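Local coordinates for protein nicotinate-nucleotide--dimethylbenzimidazole phosphoribosyltransferase (Thermus thermophilus HB8, PDB 1WX1) that probably catalyses phosphoribosyl transfer from nicotinate mononucleotide to 5,6-dimethylbenzimidazole, giving alpha-ribazole 5'-phosphate for cobalamin biosynthesis, at residues V50-D55 and V231-I236; Y97-G102 and G112-K117. All coordinates share one frame; numbering follows the deposited sequence.

In the fold
After helices 3-14 and 24-37 the chain lays down its first strand, 47-54, the third strand across a six-stranded parallel sheet of order 3-2-1-4-5-6. Strand 94-100 then pairs beside it, and after a short excursion without helix or strand the chain returns as 113-115, outermost on that side; this closes the small loop of interaction 2. Much later, helix 228-242 comes down on one face of strand 47-54 and closes the long loop of interaction 1, inside which interaction 2 is nested. The two contacts meet in the sheet: Val-51 N lies 2.8 Å from Tyr-97 O, a probable hydrogen bond. Interaction 1 thus joins helix to sheet, interaction 2 strand to strand.

Interaction 1. Residues V50-D55 and V231-I236; sequences VVAAAD and VAIAGI
Ala-232, the first residue of 231-236 to meet strand 50-54, sets its methyl against that of Ala-52, with 4.1 Å between the two CB atoms. The axes of the two short segments approach to 8.5 Å and run nearly antiparallel, at 159°. Ile-233 follows from the flank of the helix. Its CG1 lies anti to the carbonyl carbon (chi1 -76°), which swings the longer branch in toward the strand, and CG1 touches Ala-52 CB at 3.9 Å. The same side chain also rests on Ala-160 and Asp-162 of the neighbouring strand 157-163, so it bridges two strands. One turn on from Ala-232, Ile-236 starts out toward the strand. The extended branch of this isoleucine (chi2 166°) brings CD1 against Val-50, where CD1 to Val-50 CG1 is a tight 3.5 Å; the two side chains cross at a slant. CD1 also lies 4.4 Å from Ala-52 CB. The contact is wholly apolar and buried, with no hydrogen bond between the segments; Ala-146 of helix 133-152 touches Val-50 as well. A helix packed nearly antiparallel to a strand of a parallel sheet, with Ala and Val facing Ala and Ile, is the packing of a three-layer, Rossmann-like alpha/beta core.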
loop_
_atom_site.group_PDB
_atom_site.type_symbol
_atom_site.label_atom_id
_atom_site.label_comp_id
_atom_site.label_asym_id
_atom_site.label_seq_id
_atom_site.Cartn_x
_atom_site.Cartn_y
_atom_site.Cartn_z
ATOM N N VAL A 50 -6.123 8.878 15.891
ATOM C CA VAL A 50 -6.392 9.004 17.312
ATOM C C VAL A 50 -6.481 7.577 17.824
ATOM O O VAL A 50 -7.354 6.810 17.409
ATOM C CB VAL A 50 -7.719 9.735 17.595
ATOM C CG1 VAL A 50 -7.985 9.760 19.104
ATOM C CG2 VAL A 50 -7.650 11.162 17.050
ATOM N N VAL A 51 -5.554 7.220 18.699
ATOM C CA VAL A 51 -5.512 5.880 19.265
ATOM C C VAL A 51 -6.221 5.896 20.611
ATOM O O VAL A 51 -5.740 6.516 21.558
ATOM C CB VAL A 51 -4.052 5.415 19.466
ATOM C CG1 VAL A 51 -4.023 3.964 19.953
ATOM C CG2 VAL A 51 -3.274 5.572 18.164
ATOM N N ALA A 52 -7.367 5.227 20.684
ATOM C CA ALA A 52 -8.153 5.163 21.913
ATOM C C ALA A 52 -7.727 3.940 22.722
ATOM O O ALA A 52 -7.598 2.844 22.177
ATOM C CB ALA A 52 -9.639 5.089 21.576
ATOM N N ALA A 53 -7.520 4.127 24.023
ATOM C CA ALA A 53 -7.077 3.035 24.876
ATOM C C ALA A 53 -7.928 2.855 26.122
ATOM O O ALA A 53 -8.369 3.824 26.736
ATOM C CB ALA A 53 -5.617 3.257 25.284
ATOM N N ALA A 54 -8.143 1.598 26.491
ATOM C CA ALA A 54 -8.914 1.259 27.675
ATOM C C ALA A 54 -8.715 -0.219 27.972
ATOM O O ALA A 54 -8.382 -1.001 27.080
ATOM C CB ALA A 54 -10.398 1.555 27.450
ATOM N N ASP A 55 -8.918 -0.598 29.227
ATOM C CA ASP A 55 -8.772 -1.987 29.612
ATOM C C ASP A 55 -10.102 -2.714 29.635
ATOM O O ASP A 55 -11.163 -2.088 29.629
ATOM C CB ASP A 55 -8.044 -2.087 30.949
ATOM C CG ASP A 55 -6.541 -2.000 30.772
ATOM O OD1 ASP A 55 -5.905 -1.090 31.349
ATOM O OD2 ASP A 55 -5.998 -2.849 30.032
ATOM N N VAL A 231 -16.209 2.413 21.937
ATOM C CA VAL A 231 -17.242 3.440 21.904
ATOM C C VAL A 231 -16.578 4.785 21.579
ATOM O O VAL A 231 -17.133 5.597 20.841
ATOM C CB VAL A 231 -17.969 3.528 23.259
ATOM C CG1 VAL A 231 -18.972 4.676 23.250
ATOM C CG2 VAL A 231 -18.671 2.206 23.545
ATOM N N ALA A 232 -15.391 5.014 22.136
ATOM C CA ALA A 232 -14.663 6.252 21.869
ATOM C C ALA A 232 -14.318 6.308 20.382
ATOM O O ALA A 232 -14.347 7.376 19.764
ATOM C CB ALA A 232 -13.385 6.307 22.704
ATOM N N ILE A 233 -13.994 5.152 19.808
ATOM C CA ILE A 233 -13.655 5.087 18.395
ATOM C C ILE A 233 -14.858 5.494 17.547
ATOM O O ILE A 233 -14.707 6.169 16.528
ATOM C CB ILE A 233 -13.123 3.684 18.035
ATOM C CG1 ILE A 233 -11.682 3.568 18.561
ATOM C CG2 ILE A 233 -13.177 3.449 16.521
ATOM C CD1 ILE A 233 -11.125 2.160 18.591
ATOM N N ALA A 234 -16.053 5.108 17.978
ATOM C CA ALA A 234 -17.263 5.498 17.260
ATOM C C ALA A 234 -17.358 7.032 17.295
ATOM O O ALA A 234 -17.749 7.667 16.312
ATOM C CB ALA A 234 -18.484 4.885 17.920
ATOM N N GLY A 235 -16.988 7.618 18.434
ATOM C CA GLY A 235 -17.026 9.065 18.574
ATOM C C GLY A 235 -16.031 9.750 17.658
ATOM O O GLY A 235 -16.315 10.809 17.089
ATOM N N ILE A 236 -14.855 9.149 17.517
ATOM C CA ILE A 236 -13.822 9.702 16.651
ATOM C C ILE A 236 -14.348 9.778 15.219
ATOM O O ILE A 236 -14.211 10.810 14.556
ATOM C CB ILE A 236 -12.546 8.825 16.697
ATOM C CG1 ILE A 236 -11.892 8.960 18.077
ATOM C CG2 ILE A 236 -11.572 9.222 15.571
ATOM C CD1 ILE A 236 -10.837 7.898 18.369
#

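Interaction 2. Residues Y97-G102 and G112-K117; sequences YVLDVG and GLLKRK
Asp-100 holds CG anti to its own nitrogen (chi1 169°), and Lys-117, bent at chi3 and chi4, curls its ammonium group back to the carboxylate; NZ reaches the syn lone pair of Asp-100 OD1 at 2.7 Å. The salt bridge closes the end of a parallel beta pairing at the margin of the sheet, where 97-100 and 113-115 run at 16°. The pairing takes alternate residues: Val-98 N binds Gly-112 O, Leu-114 N binds Val-98 O, Asp-100 N binds Leu-114 O (3.0 Å), and Arg-116 N binds Asp-100 O. On one face Val-98 CG1 meets Leu-113 CD1 at 3.7 Å, beneath helix 70-79. On the other, Leu-99 and Leu-114 lie side by side, with CD1 of Leu-99 a tight 3.5 Å from CD2 of Leu-114. Asp-100 OD2 accepts Val-103 N and, weakly, Gly-102 N, while Lys-117 NZ also binds Val-103 O and Gly-105 O. An asparagine in place of Asp-100 would probably leave Lys-117 NZ without its opposite charge. Arg-116 NH2 forms a salt bridge with Glu-145 of helix 133-152, and Leu-114 CD2 sits 3.6 Å above the plane of the Arg-116 guanidinium, over its centre.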
loop_
_atom_site.group_PDB
_atom_site.type_symbol
_atom_site.label_atom_id
_atom_site.label_comp_id
_atom_site.label_asym_id
_atom_site.label_seq_id
_atom_site.Cartn_x
_atom_site.Cartn_y
_atom_site.Cartn_z
ATOM N N TYR A 97 -2.294 10.977 18.100
ATOM C CA TYR A 97 -2.908 11.445 19.338
ATOM C C TYR A 97 -3.344 10.212 20.102
ATOM O O TYR A 97 -3.784 9.232 19.499
ATOM C CB TYR A 97 -4.140 12.314 19.070
ATOM C CG TYR A 97 -3.867 13.567 18.276
ATOM C CD1 TYR A 97 -3.878 13.549 16.881
ATOM C CD2 TYR A 97 -3.593 14.773 18.919
ATOM C CE1 TYR A 97 -3.623 14.702 16.145
ATOM C CE2 TYR A 97 -3.337 15.935 18.193
ATOM C CZ TYR A 97 -3.355 15.891 16.808
ATOM O OH TYR A 97 -3.100 17.031 16.091
ATOM N N VAL A 98 -3.221 10.252 21.425
ATOM C CA VAL A 98 -3.627 9.127 22.258
ATOM C C VAL A 98 -4.753 9.589 23.178
ATOM O O VAL A 98 -4.711 10.690 23.720
ATOM C CB VAL A 98 -2.451 8.605 23.121
ATOM C CG1 VAL A 98 -2.900 7.394 23.936
ATOM C CG2 VAL A 98 -1.281 8.217 22.221
ATOM N N LEU A 99 -5.764 8.743 23.336
ATOM C CA LEU A 99 -6.900 9.064 24.181
ATOM C C LEU A 99 -7.108 7.963 25.212
ATOM O O LEU A 99 -7.319 6.803 24.858
ATOM C CB LEU A 99 -8.165 9.209 23.328
ATOM C CG LEU A 99 -9.514 9.236 24.059
ATOM C CD1 LEU A 99 -9.635 10.520 24.869
ATOM C CD2 LEU A 99 -10.657 9.146 23.042
ATOM N N ASP A 100 -7.023 8.322 26.485
ATOM C CA ASP A 100 -7.252 7.355 27.553
ATOM C C ASP A 100 -8.698 7.507 28.006
ATOM O O ASP A 100 -9.060 8.527 28.587
ATOM C CB ASP A 100 -6.329 7.614 28.753
ATOM C CG ASP A 100 -6.719 6.784 29.986
ATOM O OD1 ASP A 100 -6.288 7.133 31.105
ATOM O OD2 ASP A 100 -7.454 5.781 29.837
ATOM N N VAL A 101 -9.530 6.513 27.711
ATOM C CA VAL A 101 -10.917 6.557 28.158
ATOM C C VAL A 101 -11.167 5.475 29.201
ATOM O O VAL A 101 -12.266 5.379 29.739
ATOM C CB VAL A 101 -11.942 6.357 27.001
ATOM C CG1 VAL A 101 -12.100 7.651 26.218
ATOM C CG2 VAL A 101 -11.511 5.207 26.094
ATOM N N GLY A 102 -10.153 4.663 29.502
ATOM C CA GLY A 102 -10.366 3.614 30.489
ATOM C C GLY A 102 -9.214 2.682 30.819
ATOM O O GLY A 102 -9.426 1.501 31.113
ATOM N N GLY A 112 0.428 15.024 23.611
ATOM C CA GLY A 112 -0.171 14.104 22.659
ATOM C C GLY A 112 -1.180 13.160 23.293
ATOM O O GLY A 112 -1.675 12.237 22.643
ATOM N N LEU A 113 -1.502 13.402 24.559
ATOM C CA LEU A 113 -2.444 12.555 25.279
ATOM C C LEU A 113 -3.652 13.307 25.814
ATOM O O LEU A 113 -3.513 14.369 26.424
ATOM C CB LEU A 113 -1.736 11.873 26.453
ATOM C CG LEU A 113 -2.610 11.096 27.441
ATOM C CD1 LEU A 113 -3.136 9.810 26.787
ATOM C CD2 LEU A 113 -1.778 10.759 28.674
ATOM N N LEU A 114 -4.836 12.746 25.586
ATOM C CA LEU A 114 -6.066 13.332 26.090
ATOM C C LEU A 114 -6.497 12.398 27.220
ATOM O O LEU A 114 -6.839 11.235 26.981
ATOM C CB LEU A 114 -7.143 13.360 24.998
ATOM C CG LEU A 114 -8.168 14.494 25.073
ATOM C CD1 LEU A 114 -8.057 15.313 23.800
ATOM C CD2 LEU A 114 -9.576 13.964 25.208
ATOM N N LYS A 115 -6.473 12.901 28.447
ATOM C CA LYS A 115 -6.852 12.082 29.595
ATOM C C LYS A 115 -8.325 12.248 29.927
ATOM O O LYS A 115 -8.735 13.263 30.483
ATOM C CB LYS A 115 -5.972 12.436 30.801
ATOM C CG LYS A 115 -4.488 12.218 30.513
ATOM C CD LYS A 115 -3.651 11.987 31.762
ATOM C CE LYS A 115 -3.638 13.173 32.695
ATOM N NZ LYS A 115 -2.707 12.924 33.839
ATOM N N ARG A 116 -9.120 11.244 29.562
ATOM C CA ARG A 116 -10.564 11.263 29.794
ATOM C C ARG A 116 -11.038 9.911 30.323
ATOM O O ARG A 116 -12.062 9.382 29.887
ATOM C CB ARG A 116 -11.288 11.583 28.485
ATOM C CG ARG A 116 -10.927 12.941 27.902
ATOM C CD ARG A 116 -11.591 14.077 28.674
ATOM N NE ARG A 116 -11.263 15.390 28.119
ATOM C CZ ARG A 116 -10.089 16.004 28.262
ATOM N NH1 ARG A 116 -9.105 15.435 28.950
ATOM N NH2 ARG A 116 -9.898 17.200 27.719
ATOM N N LYS A 117 -10.283 9.357 31.264
ATOM C CA LYS A 117 -10.604 8.057 31.842
ATOM C C LYS A 117 -12.023 8.046 32.405
ATOM O O LYS A 117 -12.342 8.806 33.317
ATOM C CB LYS A 117 -9.594 7.718 32.944
ATOM C CG LYS A 117 -9.519 6.240 33.289
ATOM C CD LYS A 117 -8.672 5.985 34.541
ATOM C CE LYS A 117 -7.235 6.488 34.397
ATOM N NZ LYS A 117 -6.443 5.732 33.381
#